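Local coordinates for protein Lys-gingipain W83 (PDB 6I9A) that cleaves proteins after lysine as a secreted cysteine endopeptidase of Porphyromonas gingivalis, the catalytic subunit of a gingipain implicated in periodontal virulence, at residues Ser106-Asp109 against Glu115-Thr118; Ile392-Ser395 against Tyr399-Ile402; Ser230-Leu235 against Gly262-Arg267. One frame throughout, in Å; residues are numbered along the deposited sequence. Where two conformers were deposited one is given.

Contact 1: Ser106-Asp109 against Glu115-Thr118. With CA (calcium ion), chain G.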
ATOM      1  N   SER A 106      -0.941  15.473   1.221  1.00 13.80           N
ATOM      2  CA  SER A 106      -2.047  14.699   1.836  1.00 16.22           C
ATOM      3  C   SER A 106      -2.664  15.385   3.045  1.00 15.44           C
ATOM      4  O   SER A 106      -3.834  15.115   3.349  1.00 17.59           O
ATOM      5  CB  SER A 106      -1.551  13.299   2.241  1.00 17.81           C
ATOM      6  OG  SER A 106      -0.736  13.235   3.401  1.00 16.02           O
ATOM      7  N   ALA A 107      -1.926  16.219   3.737  1.00 13.96           N
ATOM      8  CA  ALA A 107      -2.348  16.849   4.982  1.00 14.07           C
ATOM      9  C   ALA A 107      -2.976  18.155   4.606  1.00 14.11           C
ATOM     10  O   ALA A 107      -2.281  19.129   4.329  1.00 18.86           O
ATOM     11  CB  ALA A 107      -1.140  17.016   5.916  1.00 15.34           C
ATOM     12  N   VAL A 108      -4.303  18.165   4.574  1.00 12.95           N
ATOM     13  CA  VAL A 108      -5.032  19.323   4.023  1.00 14.47           C
ATOM     14  C   VAL A 108      -5.442  20.320   5.109  1.00 14.88           C
ATOM     15  O   VAL A 108      -5.241  21.535   4.950  1.00 16.49           O
ATOM     16  CB  VAL A 108      -6.247  18.862   3.208  1.00 13.27           C
ATOM     17  CG1 VAL A 108      -6.994  20.052   2.609  1.00 15.22           C
ATOM     18  CG2 VAL A 108      -5.843  17.886   2.112  1.00 14.92           C
ATOM     19  N   ASP A 109      -5.995  19.822   6.217  1.00 15.87           N
ATOM     20  CA  ASP A 109      -6.367  20.695   7.322  1.00 15.88           C
ATOM     21  C   ASP A 109      -5.111  20.908   8.195  1.00 16.76           C
ATOM     22  O   ASP A 109      -3.981  20.588   7.773  1.00 16.30           O
ATOM     23  CB  ASP A 109      -7.616  20.217   8.071  1.00 16.50           C
ATOM     24  CG  ASP A 109      -7.602  18.805   8.597  1.00 18.10           C
ATOM     25  OD1 ASP A 109      -6.533  18.305   8.903  1.00 18.05           O
ATOM     26  OD2 ASP A 109      -8.679  18.219   8.698  1.00 21.49           O
ATOM     27  N   GLU A 115      -5.326  13.462   5.075  1.00 11.57           N
ATOM     28  CA  GLU A 115      -6.745  13.322   4.678  1.00 11.49           C
ATOM     29  C   GLU A 115      -6.954  12.215   3.679  1.00 11.72           C
ATOM     30  O   GLU A 115      -8.106  11.816   3.497  1.00 12.66           O
ATOM     31  CB  GLU A 115      -7.240  14.660   4.080  1.00 12.98           C
ATOM     32  CG  GLU A 115      -7.877  15.569   5.143  1.00 13.51           C
ATOM     33  CD  GLU A 115      -6.970  15.839   6.323  1.00 13.52           C
ATOM     34  OE1 GLU A 115      -7.201  15.213   7.384  1.00 15.17           O
ATOM     35  OE2 GLU A 115      -6.020  16.649   6.200  1.00 13.98           O
ATOM     36  N   MET A 116      -5.877  11.767   2.994  1.00 11.74           N
ATOM     37  CA  MET A 116      -5.935  10.780   1.945  1.00 11.07           C
ATOM     38  C   MET A 116      -4.793   9.797   2.113  1.00 10.28           C
ATOM     39  O   MET A 116      -3.697  10.222   2.516  1.00 12.42           O
ATOM     40  CB  MET A 116      -5.792  11.450   0.568  1.00 11.58           C
ATOM     41  CG  MET A 116      -6.984  12.347   0.204  1.00 12.46           C
ATOM     42  SD  MET A 116      -6.624  13.488  -1.167  1.00 12.94           S
ATOM     43  CE  MET A 116      -5.614  14.720  -0.289  1.00 14.77           C
ATOM     44  N   TYR A 117      -4.980   8.553   1.698  1.00  9.66           N
ATOM     45  CA  TYR A 117      -3.880   7.592   1.617  1.00  9.30           C
ATOM     46  C   TYR A 117      -3.045   7.903   0.406  1.00  9.26           C
ATOM     47  O   TYR A 117      -3.545   7.820  -0.733  1.00 10.71           O
ATOM     48  CB  TYR A 117      -4.448   6.187   1.466  1.00  9.22           C
ATOM     49  CG  TYR A 117      -4.922   5.494   2.722  1.00  8.85           C
ATOM     50  CD1 TYR A 117      -4.381   5.808   3.980  1.00  9.72           C
ATOM     51  CD2 TYR A 117      -5.815   4.428   2.653  1.00  9.77           C
ATOM     52  CE1 TYR A 117      -4.745   5.087   5.116  1.00  9.52           C
ATOM     53  CE2 TYR A 117      -6.193   3.708   3.785  1.00  9.62           C
ATOM     54  CZ  TYR A 117      -5.636   4.034   5.011  1.00  9.59           C
ATOM     55  OH  TYR A 117      -5.992   3.343   6.149  1.00  9.68           O
ATOM     56  N   THR A 118      -1.801   8.315   0.610  1.00  9.40           N
ATOM     57  CA  THR A 118      -0.935   8.797  -0.435  1.00  9.41           C
ATOM     58  C   THR A 118       0.171   7.838  -0.722  1.00  8.88           C
ATOM     59  O   THR A 118       0.824   7.314   0.200  1.00  8.86           O
ATOM     60  CB  THR A 118      -0.377  10.167   0.016  1.00 11.41           C
ATOM     61  OG1 THR A 118      -1.508  11.042   0.220  1.00 13.96           O
ATOM     62  CG2 THR A 118       0.539  10.807  -0.998  1.00 12.27           C
TER
HETATM   63 CA    CA G 705      -5.382  16.335   8.606  1.00 15.67          CA
HETATM   64  O   HOH W   1      -3.667  17.878   7.851  1.00 13.96           O
HETATM   65  O   HOH W   2      -6.591  15.206  10.329  1.00 18.51           O

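Contact 2: Ile392-Ser395 against Tyr399-Ile402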
ATOM      1  N   ILE A 392     -26.282  -7.878  -7.653  1.00 14.24           N
ATOM      2  CA  ILE A 392     -25.278  -8.863  -7.985  1.00 13.57           C
ATOM      3  C   ILE A 392     -24.960  -9.555  -6.667  1.00 13.24           C
ATOM      4  O   ILE A 392     -24.779  -8.858  -5.679  1.00 14.63           O
ATOM      5  CB  ILE A 392     -24.046  -8.256  -8.724  1.00 14.68           C
ATOM      6  CG1 ILE A 392     -24.508  -7.735 -10.123  1.00 19.03           C
ATOM      7  CG2 ILE A 392     -22.970  -9.292  -8.827  1.00 17.38           C
ATOM      8  CD1 ILE A 392     -23.461  -7.151 -11.065  1.00 20.88           C
ATOM      9  N   GLN A 393     -24.922 -10.889  -6.641  1.00 13.04           N
ATOM     10  CA  GLN A 393     -24.644 -11.527  -5.371  0.51 13.82           C
ATOM     11  C   GLN A 393     -23.174 -11.934  -5.304  1.00 13.67           C
ATOM     12  O   GLN A 393     -22.588 -12.380  -6.281  1.00 13.23           O
ATOM     13  CB  GLN A 393     -25.605 -12.679  -5.110  0.51 14.27           C
ATOM     14  CG  GLN A 393     -27.074 -12.211  -5.068  0.51 13.32           C
ATOM     15  CD  GLN A 393     -27.652 -11.949  -6.445  0.51 12.68           C
ATOM     16  OE1 GLN A 393     -27.289 -12.605  -7.432  0.51 12.52           O
ATOM     17  NE2 GLN A 393     -28.583 -11.000  -6.532  0.51 15.01           N
ATOM     18  N   ALA A 394     -22.601 -11.764  -4.108  1.00 12.57           N
ATOM     19  CA  ALA A 394     -21.203 -12.094  -3.847  1.00 12.85           C
ATOM     20  C   ALA A 394     -21.025 -12.210  -2.357  1.00 12.41           C
ATOM     21  O   ALA A 394     -21.850 -11.713  -1.599  1.00 13.20           O
ATOM     22  CB  ALA A 394     -20.266 -11.044  -4.434  1.00 13.41           C
ATOM     23  N   SER A 395     -19.941 -12.854  -1.914  1.00 12.62           N
ATOM     24  CA  SER A 395     -19.767 -12.986  -0.475  1.00 12.45           C
ATOM     25  C   SER A 395     -19.808 -11.639   0.229  1.00 11.51           C
ATOM     26  O   SER A 395     -19.316 -10.625  -0.310  1.00 11.24           O
ATOM     27  CB  SER A 395     -18.495 -13.741  -0.091  1.00 12.46           C
ATOM     28  OG  SER A 395     -17.344 -12.966  -0.414  1.00 11.53           O
ATOM     29  N   TYR A 399     -16.691  -6.181  -3.164  1.00 10.20           N
ATOM     30  CA  TYR A 399     -16.919  -4.935  -3.910  1.00  9.79           C
ATOM     31  C   TYR A 399     -17.091  -5.288  -5.374  1.00  9.94           C
ATOM     32  O   TYR A 399     -16.216  -5.915  -5.988  1.00 11.09           O
ATOM     33  CB  TYR A 399     -15.734  -4.020  -3.659  1.00 10.50           C
ATOM     34  CG  TYR A 399     -15.848  -2.622  -4.220  1.00  9.88           C
ATOM     35  CD1 TYR A 399     -16.947  -1.799  -3.915  1.00 11.78           C
ATOM     36  CD2 TYR A 399     -14.797  -2.054  -4.936  1.00 11.15           C
ATOM     37  CE1 TYR A 399     -16.983  -0.463  -4.329  1.00 11.59           C
ATOM     38  CE2 TYR A 399     -14.831  -0.731  -5.360  1.00 10.72           C
ATOM     39  CZ  TYR A 399     -15.918   0.060  -5.040  1.00 10.41           C
ATOM     40  OH  TYR A 399     -15.909   1.378  -5.420  1.00 11.33           O
ATOM     41  N   VAL A 400     -18.254  -4.867  -5.915  1.00 10.04           N
ATOM     42  CA  VAL A 400     -18.633  -5.190  -7.289  1.00 10.29           C
ATOM     43  C   VAL A 400     -18.588  -3.946  -8.148  1.00  9.59           C
ATOM     44  O   VAL A 400     -19.147  -2.918  -7.755  1.00 10.46           O
ATOM     45  CB  VAL A 400     -20.044  -5.821  -7.290  1.00 11.05           C
ATOM     46  CG1 VAL A 400     -20.443  -6.237  -8.707  1.00 12.36           C
ATOM     47  CG2 VAL A 400     -20.144  -7.016  -6.327  1.00 12.10           C
ATOM     48  N   ALA A 401     -18.010  -4.054  -9.339  1.00  9.74           N
ATOM     49  CA  ALA A 401     -17.878  -2.908 -10.241  1.00 10.22           C
ATOM     50  C   ALA A 401     -18.296  -3.321 -11.615  1.00  9.76           C
ATOM     51  O   ALA A 401     -17.843  -4.344 -12.138  1.00 10.80           O
ATOM     52  CB  ALA A 401     -16.430  -2.402 -10.280  1.00 10.79           C
ATOM     53  N   ILE A 402     -19.107  -2.474 -12.277  1.00 10.29           N
ATOM     54  CA  ILE A 402     -19.519  -2.658 -13.659  1.00 10.23           C
ATOM     55  C   ILE A 402     -18.868  -1.558 -14.488  1.00  9.93           C
ATOM     56  O   ILE A 402     -18.993  -0.387 -14.146  1.00 11.16           O
ATOM     57  CB  ILE A 402     -21.045  -2.651 -13.804  1.00 11.92           C
ATOM     58  CG1 ILE A 402     -21.676  -3.814 -12.999  1.00 12.02           C
ATOM     59  CG2 ILE A 402     -21.443  -2.729 -15.305  1.00 13.31           C
ATOM     60  CD1 ILE A 402     -23.213  -3.780 -12.999  1.00 14.35           C
TER

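Contact 3: Ser230-Leu235 against Gly262-Arg267. With CA (calcium ion), chain H.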
ATOM      1  N   SER A 230      22.216  -2.539  -6.250  1.00 15.03           N
ATOM      2  CA  SER A 230      22.804  -3.347  -7.318  0.51 14.87           C
ATOM      3  C   SER A 230      22.306  -4.802  -7.227  1.00 14.69           C
ATOM      4  O   SER A 230      21.990  -5.436  -8.246  1.00 16.16           O
ATOM      5  CB  SER A 230      24.329  -3.269  -7.272  0.51 16.79           C
ATOM      6  OG  SER A 230      24.725  -1.968  -7.667  0.51 17.76           O
ATOM      7  N   GLN A 231      22.172  -5.338  -6.018  1.00 13.77           N
ATOM      8  CA  GLN A 231      21.658  -6.688  -5.817  0.52 13.17           C
ATOM      9  C   GLN A 231      20.157  -6.782  -6.148  1.00 12.30           C
ATOM     10  O   GLN A 231      19.701  -7.793  -6.701  1.00 13.60           O
ATOM     11  CB  GLN A 231      21.924  -7.124  -4.374  0.52 13.40           C
ATOM     12  CG  GLN A 231      23.413  -7.458  -4.184  0.52 15.47           C
ATOM     13  CD  GLN A 231      23.796  -7.659  -2.751  0.52 18.16           C
ATOM     14  OE1 GLN A 231      23.272  -7.047  -1.844  0.52 14.31           O
ATOM     15  NE2 GLN A 231      24.803  -8.490  -2.519  0.52 22.22           N
ATOM     16  N   LEU A 232      19.404  -5.700  -5.893  1.00 11.09           N
ATOM     17  CA  LEU A 232      17.980  -5.713  -6.281  1.00 11.23           C
ATOM     18  C   LEU A 232      17.849  -5.901  -7.789  1.00 11.25           C
ATOM     19  O   LEU A 232      16.919  -6.582  -8.241  1.00 11.66           O
ATOM     20  CB  LEU A 232      17.303  -4.406  -5.901  1.00 10.52           C
ATOM     21  CG  LEU A 232      17.216  -4.123  -4.404  1.00 10.83           C
ATOM     22  CD1 LEU A 232      16.523  -2.767  -4.181  1.00 12.17           C
ATOM     23  CD2 LEU A 232      16.445  -5.248  -3.645  1.00 11.71           C
ATOM     24  N   LYS A 233      18.748  -5.300  -8.560  1.00 12.02           N
ATOM     25  CA  LYS A 233      18.658  -5.383 -10.018  1.00 12.44           C
ATOM     26  C   LYS A 233      18.927  -6.798 -10.539  1.00 13.09           C
ATOM     27  O   LYS A 233      18.598  -7.109 -11.691  1.00 14.28           O
ATOM     28  CB  LYS A 233      19.630  -4.381 -10.632  1.00 14.38           C
ATOM     29  CG  LYS A 233      19.202  -2.932 -10.361  1.00 13.88           C
ATOM     30  CD  LYS A 233      20.317  -1.956 -10.735  1.00 15.70           C
ATOM     31  CE  LYS A 233      19.960  -0.537 -10.266  1.00 17.86           C
ATOM     32  NZ  LYS A 233      21.029   0.445 -10.659  1.00 18.06           N
ATOM     33  N   ALA A 234      19.560  -7.652  -9.712  1.00 12.56           N
ATOM     34  CA  ALA A 234      19.894  -9.026 -10.059  1.00 12.89           C
ATOM     35  C   ALA A 234      18.922 -10.047  -9.462  1.00 11.96           C
ATOM     36  O   ALA A 234      19.161 -11.240  -9.625  1.00 13.56           O
ATOM     37  CB  ALA A 234      21.315  -9.326  -9.579  1.00 15.14           C
ATOM     38  N   LEU A 235      17.801  -9.615  -8.803  1.00 10.97           N
ATOM     39  CA  LEU A 235      16.793 -10.559  -8.330  1.00 11.61           C
ATOM     40  C   LEU A 235      16.204 -11.356  -9.513  1.00 10.76           C
ATOM     41  O   LEU A 235      16.192 -10.876 -10.658  1.00 12.69           O
ATOM     42  CB  LEU A 235      15.671  -9.814  -7.601  1.00 12.08           C
ATOM     43  CG  LEU A 235      16.075  -9.255  -6.232  1.00 12.43           C
ATOM     44  CD1 LEU A 235      14.961  -8.318  -5.752  1.00 13.85           C
ATOM     45  CD2 LEU A 235      16.241 -10.387  -5.209  1.00 15.70           C
ATOM     46  N   GLY A 262      13.977   2.146  -2.058  1.00  8.82           N
ATOM     47  CA  GLY A 262      12.546   1.932  -2.304  1.00  9.72           C
ATOM     48  C   GLY A 262      12.145   2.188  -3.755  1.00  9.27           C
ATOM     49  O   GLY A 262      11.206   1.558  -4.265  1.00 10.01           O
ATOM     50  N   GLU A 263      12.840   3.134  -4.423  1.00  8.93           N
ATOM     51  CA  GLU A 263      12.576   3.388  -5.831  1.00  9.81           C
ATOM     52  C   GLU A 263      13.089   2.206  -6.652  1.00  9.80           C
ATOM     53  O   GLU A 263      12.427   1.731  -7.564  1.00 10.09           O
ATOM     54  CB  GLU A 263      13.250   4.697  -6.269  1.00 10.03           C
ATOM     55  CG  GLU A 263      12.474   5.913  -5.773  1.00 11.12           C
ATOM     56  CD  GLU A 263      13.178   7.227  -6.066  1.00 10.63           C
ATOM     57  OE1 GLU A 263      14.379   7.374  -5.750  1.00 12.09           O
ATOM     58  OE2 GLU A 263      12.481   8.154  -6.533  1.00 10.74           O
ATOM     59  N   VAL A 264      14.326   1.741  -6.365  1.00  9.78           N
ATOM     60  CA  VAL A 264      14.852   0.629  -7.184  1.00 10.50           C
ATOM     61  C   VAL A 264      14.005  -0.620  -7.013  1.00  9.94           C
ATOM     62  O   VAL A 264      13.724  -1.307  -8.011  1.00  9.65           O
ATOM     63  CB  VAL A 264      16.336   0.375  -6.818  1.00 10.29           C
ATOM     64  CG1 VAL A 264      16.883  -0.864  -7.533  1.00 11.59           C
ATOM     65  CG2 VAL A 264      17.183   1.592  -7.198  1.00 11.18           C
ATOM     66  N   ILE A 265      13.604  -0.954  -5.788  1.00  9.75           N
ATOM     67  CA  ILE A 265      12.931  -2.233  -5.574  1.00  9.58           C
ATOM     68  C   ILE A 265      11.568  -2.264  -6.286  1.00  9.69           C
ATOM     69  O   ILE A 265      11.103  -3.358  -6.634  1.00  9.87           O
ATOM     70  CB  ILE A 265      12.828  -2.556  -4.062  1.00  9.79           C
ATOM     71  CG1 ILE A 265      12.751  -4.067  -3.836  1.00  9.61           C
ATOM     72  CG2 ILE A 265      11.657  -1.782  -3.376  1.00 10.59           C
ATOM     73  CD1 ILE A 265      12.925  -4.424  -2.320  1.00 10.52           C
ATOM     74  N   THR A 266      10.950  -1.079  -6.513  1.00  9.49           N
ATOM     75  CA  THR A 266       9.695  -1.034  -7.238  1.00  9.93           C
ATOM     76  C   THR A 266       9.934  -0.853  -8.732  1.00  9.47           C
ATOM     77  O   THR A 266       9.167  -1.408  -9.523  1.00 10.15           O
ATOM     78  CB  THR A 266       8.788   0.031  -6.657  1.00 10.06           C
ATOM     79  OG1 THR A 266       9.465   1.309  -6.562  1.00 10.20           O
ATOM     80  CG2 THR A 266       8.245  -0.372  -5.328  1.00 11.18           C
ATOM     81  N   ARG A 267      10.968  -0.106  -9.158  1.00 10.03           N
ATOM     82  CA  ARG A 267      11.221   0.134 -10.596  1.00 10.86           C
ATOM     83  C   ARG A 267      11.744  -1.095 -11.334  1.00 11.18           C
ATOM     84  O   ARG A 267      11.583  -1.151 -12.552  1.00 12.32           O
ATOM     85  CB  ARG A 267      12.242   1.260 -10.777  1.00 10.64           C
ATOM     86  CG  ARG A 267      11.732   2.617 -10.370  1.00 10.23           C
ATOM     87  CD  ARG A 267      12.860   3.612 -10.386  1.00 10.72           C
ATOM     88  NE  ARG A 267      12.312   4.929 -10.065  1.00 10.59           N
ATOM     89  CZ  ARG A 267      12.986   6.071 -10.178  1.00 10.32           C
ATOM     90  NH1 ARG A 267      14.273   6.063 -10.535  1.00 11.24           N
ATOM     91  NH2 ARG A 267      12.398   7.225  -9.873  1.00 11.09           N
TER
HETATM   92 CA    CA H 706      14.319   9.777  -6.807  1.00 10.30          CA
HETATM   93  O   HOH W   3      15.009  12.059  -7.287  1.00 12.89           O
HETATM   94  O   HOH W   4      16.340   9.630  -5.430  1.00 11.66           O
HETATM   95  O   HOH W   5      16.014   9.038  -8.281  1.00 12.10           O

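Contact 1: Ser106-Asp109 against Glu115-Thr118
Ser106-Asp109 and Glu115-Thr118 run in nearly opposite directions, 167° apart end to end, and the backbone N of Glu115 donates to Ser106 O at 2.8 Å. Beyond that bond the Glu115 side chain takes over, bending at chi2 (55°) so that its carboxylate turns back toward the backbone N-H groups of Val108 and Asp109. OE2 accepts two N-H groups: Val108 N, at 2.8 Å, meets it nearly along the C-O bond, whereas Asp109 N, at 3.2 Å, comes from above the carboxylate plane. The same group chelates a calcium ion, with OE1 and OE2 both 2.5 Å from the metal. Asp109 adds OD1 at 2.3 Å from the calcium, its carboxylate plane turned 53° from that of Glu115. The metal thus holds together two acidic groups that would otherwise probably repel each other. One of the two water ligands here also donates to Asp109 O, tying the backbone to the coordination shell. On the apolar side, Val108 CG2 meets Met116 CE at 4.0 Å, next to helix 56-72, where Val108 touches His64 and Asn68 and Met116 touches Tyr67. Asp111 and the carbonyl of Phe113, from the intervening loop, complete the protein ligands of a compact calcium-binding loop in the peptidase domain, leading into edge strand 117-121.

Contact 2: Ile392-Ser395 against Tyr399-Ile402
Ile392 faces Val400 and Ile402 across the interior between two strands that share no hydrogen bond, and the contact is made almost entirely by methyl groups. The side chain of Ile392 is slanted across that of Val400. Its chain is extended at chi2 (-177°), which carries CD1 out to where it touches both opposing residues: CD1 lies 3.9 Å from Val400 CG1 and equally 3.9 Å from Ile402 CD1. The other branch also takes part, with Ile392 CG2 4.0 Å from Val400 CG1, so this one methyl of Val400 is met by both branches of the isoleucine.

Val400 presents its two methyls to different partners. CG1, trans to the backbone N (chi1 -177°), goes to Ile392, while CG2 is turned to Ala394, whose CB is 4.5 Å away in a looser touch. Ile402 starts out less directly aimed at the opposite strand, but its extended chain brings CD1 back to the terminal methyl of Ile392, the two side chains meeting at a slant.

The strand axes pass 8.5 Å apart, with their directions 146° from one another, a spacing that suits layers joined through side chains. Val436 and Ile438 of strand 432-439 and Ala420 and Val422 of strand 419-424 extend the same apolar interior. Backbone bonding goes elsewhere: Ile392 pairs with Ala420, and Tyr399 with Thr439. On the reverse side of strand 399-404, the Tyr399 hydroxyl bonds to Gly39 O and Val14 N, linking this domain to the peptidase domain. Such facing strands with a core of packed aliphatic side chains are characteristic of a beta sandwich, here the immunoglobulin-like domain at the C-terminal end of the C25 peptidase.

Contact 3: Ser230-Leu235 against Gly262-Arg267
Leu232 inserts its side chain against Val264 and Ile265, packing the short helix 229-232 on helix 261-267 within the alpha/beta peptidase domain of this clan CD enzyme. A type I turn runs from Leu232 to Leu235.

Apolar packing carries the whole contact. The two methyls of Leu232 divide the work: CD1 reaches Ile265 CB at 3.7 Å and Val264 CG1 at 3.9 Å, fitting between the two neighbouring residues, while CD2 meets the end of Ile265, 3.9 Å from its CD1. With CG1 trans to its backbone N (chi1 -154°), Ile265 directs its longer branch toward the leucine, the two side chains meeting at a slant; it also packs on Phe242 and Ala244 of strand 242-247, and so connects the helix to the central sheet. The extended Lys233 chain crosses Val264 at about a right angle, touching with its aliphatic part, CE to Val264 CG1, at 4.1 Å.

The charged groups of helix 261-267 take no part in this packing: Arg267 rests its guanidinium over CB of Glu263, and its charge lies near the carboxylate, although no N-H points at OE2. Arg267 NH2 instead bonds to Asp85 and Ser122, and Asp85 is itself a calcium ligand.

Glu263 also binds calcium. Asp85 and the carbonyl of Phe254 supply further ligands, three waters lie at 2.4 to 2.5 Å from the calcium, and Glu263 grips the ion with both oxygens, OE1 at 2.6 Å and OE2 at 2.5 Å.

Overall arrangement
From the N terminus the chain first reaches contact 1, which closes a loop with five residues between its segments, on the way from helix 103-106 to strand 117-121, at the edge of the four-stranded parallel sheet. Contact 3 follows and spans 26 residues, including strand 242-247 of the six-stranded sheet, to join helices 229-232 and 261-267. Contact 2 comes last, with three residues between its segments, where the immunoglobulin-like domain passes from strand 389-394 to strand 399-404, not neighbours in the sheet. The three stand in series, so none nests or crosses. Contact 1 holds two calcium ligands and contact 3 one, at separate ions, their centres 28 Å apart; contacts 2 and 3 lie on opposite sides of the chain's centre.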